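Local coordinates for Fe2OG dioxygenase domain-containing protein (Pseudomonas putida, PDB 4J25) that is a prolyl-4-hydroxylase of the 2-oxoglutarate oxygenase family, probably hydroxylating peptidyl proline with ferrous iron and ascorbate, at residues Tyr137-Arg149 / Phe198-Ala210. Numbering follows the deposited sequence.
Sequences YPPGAFYRRHLDR and FLSGEVPHEVLPA. With MN (manganese (II) ion), chain I; OGA (N-oxalylglycine), chain J.
His146, Asp148 and His205 bind one manganese ion: NE2 of His146 lies 2.2 Å from the metal and NE2 of His205 2.1 Å, with OD1 of Asp148 the third protein ligand. N-oxalylglycine, through O2 and O2', and a water complete six-fold coordination. The rotation of both imidazoles is fixed by the nitrogen that does not bind the metal, ND1 of His146 donating to Arg144 O (3.0 Å) and ND1 of His205 to Val203 O. The carboxylate of Asp148 stands 82° to the His205 ring, and its OD2 is held by the metal-bound water, Ser159 and Trp220. This is the His-X-Asp...His facial triad of the double-stranded beta-helix, manganese presumably replacing iron. Antiparallel backbone pairing joins the segments: Val207 N to Tyr143 O (2.8 Å, 170° at the hydrogen) with its reciprocal, and a second pair between His146 and His205, shifted by a beta bulge. Tyr143, its CG trans to the main-chain N (chi1 -158°), brings CE2 to 3.5 Å from C1 of N-oxalylglycine, while CE1 of His146 lies over the Tyr143 ring centre; truncating Tyr143 to alanine would probably strip one His146 face of its aromatic neighbour and open a gap beside the ligand. Val207 CG2 also lines the pocket, 3.6 Å from C4 of N-oxalylglycine. Further out, Phe142 CB meets Pro209 CD at 3.8 Å.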
ATOM      1  N   TYR A 137     -10.296  -3.561   8.980  1.00 32.50           N
ATOM      2  CA  TYR A 137     -11.082  -2.602   9.738  1.00 30.67           C
ATOM      3  C   TYR A 137     -12.526  -3.077   9.882  1.00 31.35           C
ATOM      4  O   TYR A 137     -13.205  -3.338   8.884  1.00 30.05           O
ATOM      5  CB  TYR A 137     -11.025  -1.223   9.073  1.00 31.19           C
ATOM      6  CG  TYR A 137      -9.617  -0.666   8.960  1.00 31.55           C
ATOM      7  CD1 TYR A 137      -8.540  -1.320   9.541  1.00 33.33           C
ATOM      8  CD2 TYR A 137      -9.363   0.511   8.269  1.00 32.27           C
ATOM      9  CE1 TYR A 137      -7.253  -0.817   9.434  1.00 34.54           C
ATOM     10  CE2 TYR A 137      -8.076   1.019   8.159  1.00 32.51           C
ATOM     11  CZ  TYR A 137      -7.027   0.351   8.741  1.00 34.26           C
ATOM     12  OH  TYR A 137      -5.732   0.838   8.636  1.00 36.92           O
ATOM     13  N   PRO A 138     -12.996  -3.223  11.131  1.00 33.05           N
ATOM     14  CA  PRO A 138     -14.403  -3.575  11.353  1.00 33.96           C
ATOM     15  C   PRO A 138     -15.284  -2.441  10.869  1.00 32.41           C
ATOM     16  O   PRO A 138     -14.793  -1.321  10.768  1.00 32.62           O
ATOM     17  CB  PRO A 138     -14.509  -3.699  12.877  1.00 34.65           C
ATOM     18  CG  PRO A 138     -13.120  -3.782  13.381  1.00 35.73           C
ATOM     19  CD  PRO A 138     -12.263  -3.053  12.395  1.00 35.51           C
ATOM     20  N   PRO A 139     -16.560  -2.718  10.564  1.00 31.74           N
ATOM     21  CA  PRO A 139     -17.480  -1.637  10.179  1.00 30.03           C
ATOM     22  C   PRO A 139     -17.504  -0.536  11.231  1.00 28.13           C
ATOM     23  O   PRO A 139     -17.646  -0.829  12.398  1.00 25.94           O
ATOM     24  CB  PRO A 139     -18.843  -2.341  10.116  1.00 30.21           C
ATOM     25  CG  PRO A 139     -18.523  -3.782   9.884  1.00 29.90           C
ATOM     26  CD  PRO A 139     -17.216  -4.037  10.574  1.00 31.01           C
ATOM     27  N   GLY A 140     -17.356   0.715  10.816  1.00 30.58           N
ATOM     28  CA  GLY A 140     -17.336   1.824  11.751  1.00 31.03           C
ATOM     29  C   GLY A 140     -15.943   2.334  12.081  1.00 31.25           C
ATOM     30  O   GLY A 140     -15.792   3.463  12.543  1.00 30.32           O
ATOM     31  N   ALA A 141     -14.922   1.512  11.855  1.00 32.06           N
ATOM     32  CA  ALA A 141     -13.560   1.920  12.163  1.00 32.05           C
ATOM     33  C   ALA A 141     -13.102   2.967  11.158  1.00 29.58           C
ATOM     34  O   ALA A 141     -13.431   2.903   9.976  1.00 30.97           O
ATOM     35  CB  ALA A 141     -12.620   0.728  12.157  1.00 32.54           C
ATOM     36  N   PHE A 142     -12.354   3.944  11.651  1.00 26.28           N
ATOM     37  CA  PHE A 142     -11.776   4.955  10.798  1.00 25.11           C
ATOM     38  C   PHE A 142     -10.367   5.234  11.264  1.00 24.78           C
ATOM     39  O   PHE A 142      -9.966   4.793  12.338  1.00 24.95           O
ATOM     40  CB  PHE A 142     -12.613   6.229  10.850  1.00 25.52           C
ATOM     41  CG  PHE A 142     -12.793   6.784  12.232  1.00 27.07           C
ATOM     42  CD1 PHE A 142     -11.912   7.731  12.731  1.00 29.61           C
ATOM     43  CD2 PHE A 142     -13.850   6.374  13.026  1.00 27.05           C
ATOM     44  CE1 PHE A 142     -12.080   8.252  14.001  1.00 30.94           C
ATOM     45  CE2 PHE A 142     -14.027   6.882  14.294  1.00 28.16           C
ATOM     46  CZ  PHE A 142     -13.144   7.824  14.788  1.00 30.88           C
ATOM     47  N   TYR A 143      -9.619   5.963  10.439  1.00 24.72           N
ATOM     48  CA  TYR A 143      -8.243   6.337  10.741  1.00 24.97           C
ATOM     49  C   TYR A 143      -8.146   7.828  10.462  1.00 26.50           C
ATOM     50  O   TYR A 143      -8.271   8.263   9.322  1.00 25.08           O
ATOM     51  CB  TYR A 143      -7.284   5.562   9.838  1.00 24.85           C
ATOM     52  CG  TYR A 143      -5.864   5.419  10.340  1.00 27.26           C
ATOM     53  CD1 TYR A 143      -5.346   6.261  11.309  1.00 27.62           C
ATOM     54  CD2 TYR A 143      -5.032   4.430   9.823  1.00 29.15           C
ATOM     55  CE1 TYR A 143      -4.037   6.121  11.759  1.00 29.30           C
ATOM     56  CE2 TYR A 143      -3.728   4.278  10.264  1.00 31.56           C
ATOM     57  CZ  TYR A 143      -3.241   5.124  11.236  1.00 32.86           C
ATOM     58  OH  TYR A 143      -1.947   4.974  11.676  1.00 37.10           O
ATOM     59  N   ARG A 144      -7.931   8.603  11.517  1.00 29.58           N
ATOM     60  CA  ARG A 144      -7.915  10.054  11.432  1.00 32.33           C
ATOM     61  C   ARG A 144      -6.720  10.596  10.645  1.00 31.27           C
ATOM     62  O   ARG A 144      -5.712   9.910  10.478  1.00 31.24           O
ATOM     63  CB  ARG A 144      -7.911  10.615  12.839  1.00 36.11           C
ATOM     64  CG  ARG A 144      -9.099  10.130  13.645  1.00 38.36           C
ATOM     65  CD  ARG A 144      -9.525  11.171  14.654  1.00 40.14           C
ATOM     66  NE  ARG A 144      -9.909  12.424  14.009  1.00 40.91           N
ATOM     67  CZ  ARG A 144     -10.218  13.533  14.673  1.00 42.56           C
ATOM     68  NH1 ARG A 144     -10.185  13.537  15.998  1.00 42.55           N
ATOM     69  NH2 ARG A 144     -10.557  14.639  14.017  1.00 43.29           N
ATOM     70  N   ARG A 145      -6.833  11.836  10.172  1.00 30.72           N
ATOM     71  CA  ARG A 145      -5.811  12.397   9.300  1.00 27.90           C
ATOM     72  C   ARG A 145      -4.428  12.278   9.919  1.00 28.81           C
ATOM     73  O   ARG A 145      -4.233  12.503  11.109  1.00 27.54           O
ATOM     74  CB  ARG A 145      -6.098  13.853   8.951  1.00 28.50           C
ATOM     75  CG  ARG A 145      -5.328  14.307   7.720  1.00 28.71           C
ATOM     76  CD  ARG A 145      -5.575  15.752   7.380  1.00 31.72           C
ATOM     77  NE  ARG A 145      -7.002  16.050   7.332  1.00 34.49           N
ATOM     78  CZ  ARG A 145      -7.516  17.131   6.760  1.00 34.95           C
ATOM     79  NH1 ARG A 145      -8.824  17.323   6.766  1.00 34.22           N
ATOM     80  NH2 ARG A 145      -6.721  18.011   6.178  1.00 37.10           N
ATOM     81  N   HIS A 146      -3.465  11.914   9.090  1.00 20.22           N
ATOM     82  CA  HIS A 146      -2.104  11.697   9.565  1.00 22.39           C
ATOM     83  C   HIS A 146      -1.111  11.660   8.419  1.00 18.70           C
ATOM     84  O   HIS A 146      -1.484  11.545   7.241  1.00 15.52           O
ATOM     85  CB  HIS A 146      -2.004  10.403  10.383  1.00 22.79           C
ATOM     86  CG  HIS A 146      -2.138   9.151   9.573  1.00 21.27           C
ATOM     87  ND1 HIS A 146      -3.356   8.659   9.164  1.00 21.10           N
ATOM     88  CD2 HIS A 146      -1.206   8.288   9.102  1.00 20.12           C
ATOM     89  CE1 HIS A 146      -3.171   7.547   8.471  1.00 20.09           C
ATOM     90  NE2 HIS A 146      -1.875   7.303   8.414  1.00 19.50           N
ATOM     91  N   LEU A 147       0.158  11.780   8.797  1.00 18.24           N
ATOM     92  CA  LEU A 147       1.273  11.538   7.899  1.00 17.23           C
ATOM     93  C   LEU A 147       1.945  10.261   8.359  1.00 17.46           C
ATOM     94  O   LEU A 147       2.044   9.999   9.554  1.00 18.51           O
ATOM     95  CB  LEU A 147       2.291  12.675   7.950  1.00 18.27           C
ATOM     96  CG  LEU A 147       1.930  13.943   7.200  1.00 19.96           C
ATOM     97  CD1 LEU A 147       2.446  15.176   7.960  1.00 22.75           C
ATOM     98  CD2 LEU A 147       2.492  13.901   5.809  1.00 18.29           C
ATOM     99  N   ASP A 148       2.414   9.468   7.413  1.00 17.47           N
ATOM    100  CA  ASP A 148       3.075   8.223   7.764  1.00 19.95           C
ATOM    101  C   ASP A 148       4.477   8.473   8.302  1.00 23.54           C
ATOM    102  O   ASP A 148       4.932   7.769   9.186  1.00 30.05           O
ATOM    103  CB  ASP A 148       3.148   7.287   6.564  1.00 18.71           C
ATOM    104  CG  ASP A 148       1.800   6.674   6.209  1.00 16.95           C
ATOM    105  OD1 ASP A 148       0.864   6.663   7.028  1.00 15.31           O
ATOM    106  OD2 ASP A 148       1.705   6.192   5.085  1.00 17.60           O
ATOM    107  N   ARG A 149       5.167   9.455   7.757  1.00 23.91           N
ATOM    108  CA  ARG A 149       6.529   9.754   8.190  1.00 28.19           C
ATOM    109  C   ARG A 149       6.587  11.126   8.849  1.00 32.06           C
ATOM    110  O   ARG A 149       6.236  12.112   8.228  1.00 29.63           O
ATOM    111  CB  ARG A 149       7.482   9.724   6.992  1.00 26.45           C
ATOM    112  CG  ARG A 149       8.886  10.140   7.344  1.00 30.74           C
ATOM    113  CD  ARG A 149       9.646  10.738   6.182  1.00 32.45           C
ATOM    114  NE  ARG A 149      10.997  11.095   6.606  1.00 36.31           N
ATOM    115  CZ  ARG A 149      11.958  11.503   5.787  1.00 38.55           C
ATOM    116  NH1 ARG A 149      11.721  11.610   4.487  1.00 38.76           N
ATOM    117  NH2 ARG A 149      13.156  11.803   6.270  1.00 40.94           N
ATOM    118  N   PHE A 198       2.444   6.394  -2.266  1.00 13.43           N
ATOM    119  CA  PHE A 198       2.723   7.825  -2.097  1.00 13.62           C
ATOM    120  C   PHE A 198       3.963   8.113  -1.247  1.00 13.83           C
ATOM    121  O   PHE A 198       4.480   7.241  -0.510  1.00 13.40           O
ATOM    122  CB  PHE A 198       1.504   8.573  -1.537  1.00 13.70           C
ATOM    123  CG  PHE A 198       0.979   8.028  -0.228  1.00 14.66           C
ATOM    124  CD1 PHE A 198      -0.020   7.063  -0.221  1.00 13.91           C
ATOM    125  CD2 PHE A 198       1.466   8.495   0.985  1.00 13.46           C
ATOM    126  CE1 PHE A 198      -0.513   6.562   0.957  1.00 15.13           C
ATOM    127  CE2 PHE A 198       0.979   7.999   2.166  1.00 13.36           C
ATOM    128  CZ  PHE A 198      -0.011   7.024   2.158  1.00 15.45           C
ATOM    129  N   LEU A 199       4.457   9.338  -1.375  1.00 14.05           N
ATOM    130  CA  LEU A 199       5.559   9.789  -0.554  1.00 15.41           C
ATOM    131  C   LEU A 199       5.104   9.996   0.896  1.00 15.66           C
ATOM    132  O   LEU A 199       4.245  10.830   1.174  1.00 16.11           O
ATOM    133  CB  LEU A 199       6.163  11.072  -1.147  1.00 16.12           C
ATOM    134  CG  LEU A 199       6.761  10.876  -2.542  1.00 16.58           C
ATOM    135  CD1 LEU A 199       7.260  12.201  -3.142  1.00 16.39           C
ATOM    136  CD2 LEU A 199       7.885   9.847  -2.541  1.00 15.85           C
ATOM    137  N   SER A 200       5.713   9.253   1.816  1.00 13.86           N
ATOM    138  CA  SER A 200       5.249   9.194   3.201  1.00 13.83           C
ATOM    139  C   SER A 200       5.350  10.518   3.953  1.00 17.18           C
ATOM    140  O   SER A 200       4.522  10.807   4.806  1.00 15.77           O
ATOM    141  CB  SER A 200       6.034   8.141   3.989  1.00 13.78           C
ATOM    142  OG  SER A 200       6.068   6.901   3.300  1.00 13.49           O
ATOM    143  N   GLY A 201       6.376  11.307   3.659  1.00 18.59           N
ATOM    144  CA  GLY A 201       6.578  12.560   4.360  1.00 22.11           C
ATOM    145  C   GLY A 201       5.731  13.692   3.811  1.00 23.69           C
ATOM    146  O   GLY A 201       5.728  14.788   4.373  1.00 23.09           O
ATOM    147  N   GLU A 202       5.007  13.434   2.726  1.00 22.56           N
ATOM    148  CA  GLU A 202       4.352  14.509   1.979  1.00 25.12           C
ATOM    149  C   GLU A 202       2.829  14.483   1.926  1.00 23.41           C
ATOM    150  O   GLU A 202       2.196  15.541   1.846  1.00 23.76           O
ATOM    151  CB  GLU A 202       4.863  14.535   0.545  1.00 27.81           C
ATOM    152  CG  GLU A 202       3.926  15.280  -0.397  1.00 32.45           C
ATOM    153  CD  GLU A 202       4.494  15.431  -1.794  1.00 35.94           C
ATOM    154  OE1 GLU A 202       3.711  15.750  -2.723  1.00 36.61           O
ATOM    155  OE2 GLU A 202       5.729  15.244  -1.957  1.00 39.09           O
ATOM    156  N   VAL A 203       2.222  13.297   1.917  1.00 19.63           N
ATOM    157  CA  VAL A 203       0.780  13.234   1.690  1.00 14.79           C
ATOM    158  C   VAL A 203      -0.004  12.874   2.940  1.00 14.72           C
ATOM    159  O   VAL A 203      -0.053  11.702   3.333  1.00 14.34           O
ATOM    160  CB  VAL A 203       0.435  12.229   0.601  1.00 14.50           C
ATOM    161  CG1 VAL A 203      -1.081  12.199   0.376  1.00 17.29           C
ATOM    162  CG2 VAL A 203       1.149  12.586  -0.667  1.00 14.69           C
ATOM    163  N   PRO A 204      -0.627  13.882   3.573  1.00 17.41           N
ATOM    164  CA  PRO A 204      -1.518  13.564   4.684  1.00 17.47           C
ATOM    165  C   PRO A 204      -2.677  12.757   4.149  1.00 15.73           C
ATOM    166  O   PRO A 204      -3.055  12.943   2.988  1.00 17.28           O
ATOM    167  CB  PRO A 204      -1.989  14.935   5.169  1.00 18.66           C
ATOM    168  CG  PRO A 204      -1.023  15.905   4.608  1.00 18.99           C
ATOM    169  CD  PRO A 204      -0.577  15.334   3.315  1.00 18.74           C
ATOM    170  N   HIS A 205      -3.226  11.863   4.954  1.00 15.05           N
ATOM    171  CA  HIS A 205      -4.329  11.028   4.477  1.00 15.32           C
ATOM    172  C   HIS A 205      -5.125  10.493   5.650  1.00 17.37           C
ATOM    173  O   HIS A 205      -4.681  10.554   6.790  1.00 18.59           O
ATOM    174  CB  HIS A 205      -3.828   9.882   3.594  1.00 15.37           C
ATOM    175  CG  HIS A 205      -2.825   8.992   4.265  1.00 14.07           C
ATOM    176  ND1 HIS A 205      -1.494   9.330   4.367  1.00 13.93           N
ATOM    177  CD2 HIS A 205      -2.949   7.777   4.850  1.00 13.97           C
ATOM    178  CE1 HIS A 205      -0.843   8.374   5.007  1.00 13.72           C
ATOM    179  NE2 HIS A 205      -1.695   7.412   5.299  1.00 13.70           N
ATOM    180  N   GLU A 206      -6.322  10.007   5.366  1.00 18.12           N
ATOM    181  CA  GLU A 206      -7.184   9.465   6.398  1.00 20.44           C
ATOM    182  C   GLU A 206      -8.056   8.384   5.789  1.00 18.88           C
ATOM    183  O   GLU A 206      -8.119   8.238   4.567  1.00 17.01           O
ATOM    184  CB  GLU A 206      -8.046  10.575   7.008  1.00 22.33           C
ATOM    185  CG  GLU A 206      -9.045  11.140   6.049  1.00 25.73           C
ATOM    186  CD  GLU A 206      -9.802  12.320   6.603  1.00 30.57           C
ATOM    187  OE1 GLU A 206     -10.639  12.878   5.871  1.00 32.05           O
ATOM    188  OE2 GLU A 206      -9.553  12.713   7.757  1.00 34.53           O
ATOM    189  N   VAL A 207      -8.713   7.612   6.646  1.00 21.59           N
ATOM    190  CA  VAL A 207      -9.656   6.594   6.201  1.00 22.15           C
ATOM    191  C   VAL A 207     -11.015   6.902   6.790  1.00 22.97           C
ATOM    192  O   VAL A 207     -11.158   7.006   8.002  1.00 22.90           O
ATOM    193  CB  VAL A 207      -9.238   5.190   6.640  1.00 23.56           C
ATOM    194  CG1 VAL A 207     -10.311   4.131   6.214  1.00 22.41           C
ATOM    195  CG2 VAL A 207      -7.865   4.853   6.083  1.00 22.79           C
ATOM    196  N   LEU A 208     -12.012   7.064   5.926  1.00 23.87           N
ATOM    197  CA  LEU A 208     -13.374   7.326   6.379  1.00 25.38           C
ATOM    198  C   LEU A 208     -14.039   6.005   6.793  1.00 25.57           C
ATOM    199  O   LEU A 208     -13.683   4.944   6.289  1.00 22.79           O
ATOM    200  CB  LEU A 208     -14.184   8.019   5.285  1.00 27.36           C
ATOM    201  CG  LEU A 208     -13.742   9.425   4.868  1.00 29.20           C
ATOM    202  CD1 LEU A 208     -14.864  10.139   4.118  1.00 29.15           C
ATOM    203  CD2 LEU A 208     -13.344  10.226   6.064  1.00 31.03           C
ATOM    204  N   PRO A 209     -14.980   6.062   7.749  1.00 27.18           N
ATOM    205  CA  PRO A 209     -15.541   4.788   8.208  1.00 30.37           C
ATOM    206  C   PRO A 209     -16.264   4.044   7.087  1.00 30.09           C
ATOM    207  O   PRO A 209     -16.801   4.676   6.166  1.00 30.72           O
ATOM    208  CB  PRO A 209     -16.511   5.197   9.327  1.00 30.59           C
ATOM    209  CG  PRO A 209     -16.670   6.667   9.218  1.00 30.16           C
ATOM    210  CD  PRO A 209     -15.486   7.212   8.509  1.00 27.92           C
ATOM    211  N   ALA A 210     -16.237   2.717   7.150  1.00 27.66           N
ATOM    212  CA  ALA A 210     -16.947   1.891   6.185  1.00 26.49           C
ATOM    213  C   ALA A 210     -18.120   1.225   6.869  1.00 27.43           C
ATOM    214  O   ALA A 210     -18.161   1.135   8.093  1.00 27.40           O
ATOM    215  CB  ALA A 210     -16.028   0.835   5.609  1.00 25.99           C
TER
HETATM  216 MN    MN I 401      -1.175   6.024   6.781  1.00 21.32          MN
HETATM  217  C1  OGA J 402      -1.860   3.408   7.423  1.00 26.82           C
HETATM  218  C2  OGA J 402      -2.915   3.944   6.506  1.00 26.30           C
HETATM  219  C4  OGA J 402      -4.746   3.577   4.890  1.00 27.44           C
HETATM  220  C5  OGA J 402      -5.533   2.510   4.207  1.00 27.05           C
HETATM  221  O1  OGA J 402      -1.905   2.178   7.715  1.00 25.81           O
HETATM  222  O2  OGA J 402      -0.933   4.172   7.873  1.00 24.23           O
HETATM  223  O2' OGA J 402      -3.049   5.152   6.380  1.00 24.18           O
HETATM  224  O3  OGA J 402      -6.037   2.744   3.081  1.00 26.61           O
HETATM  225  N1  OGA J 402      -3.762   3.035   5.767  1.00 27.59           N
HETATM  226  O4  OGA J 402      -5.694   1.382   4.743  1.00 29.72           O
HETATM  227  O   HOH W   1       1.941  10.171   4.618  1.00  8.82           O
HETATM  228  O   HOH W   2      -0.549   4.677   5.094  1.00 14.86           O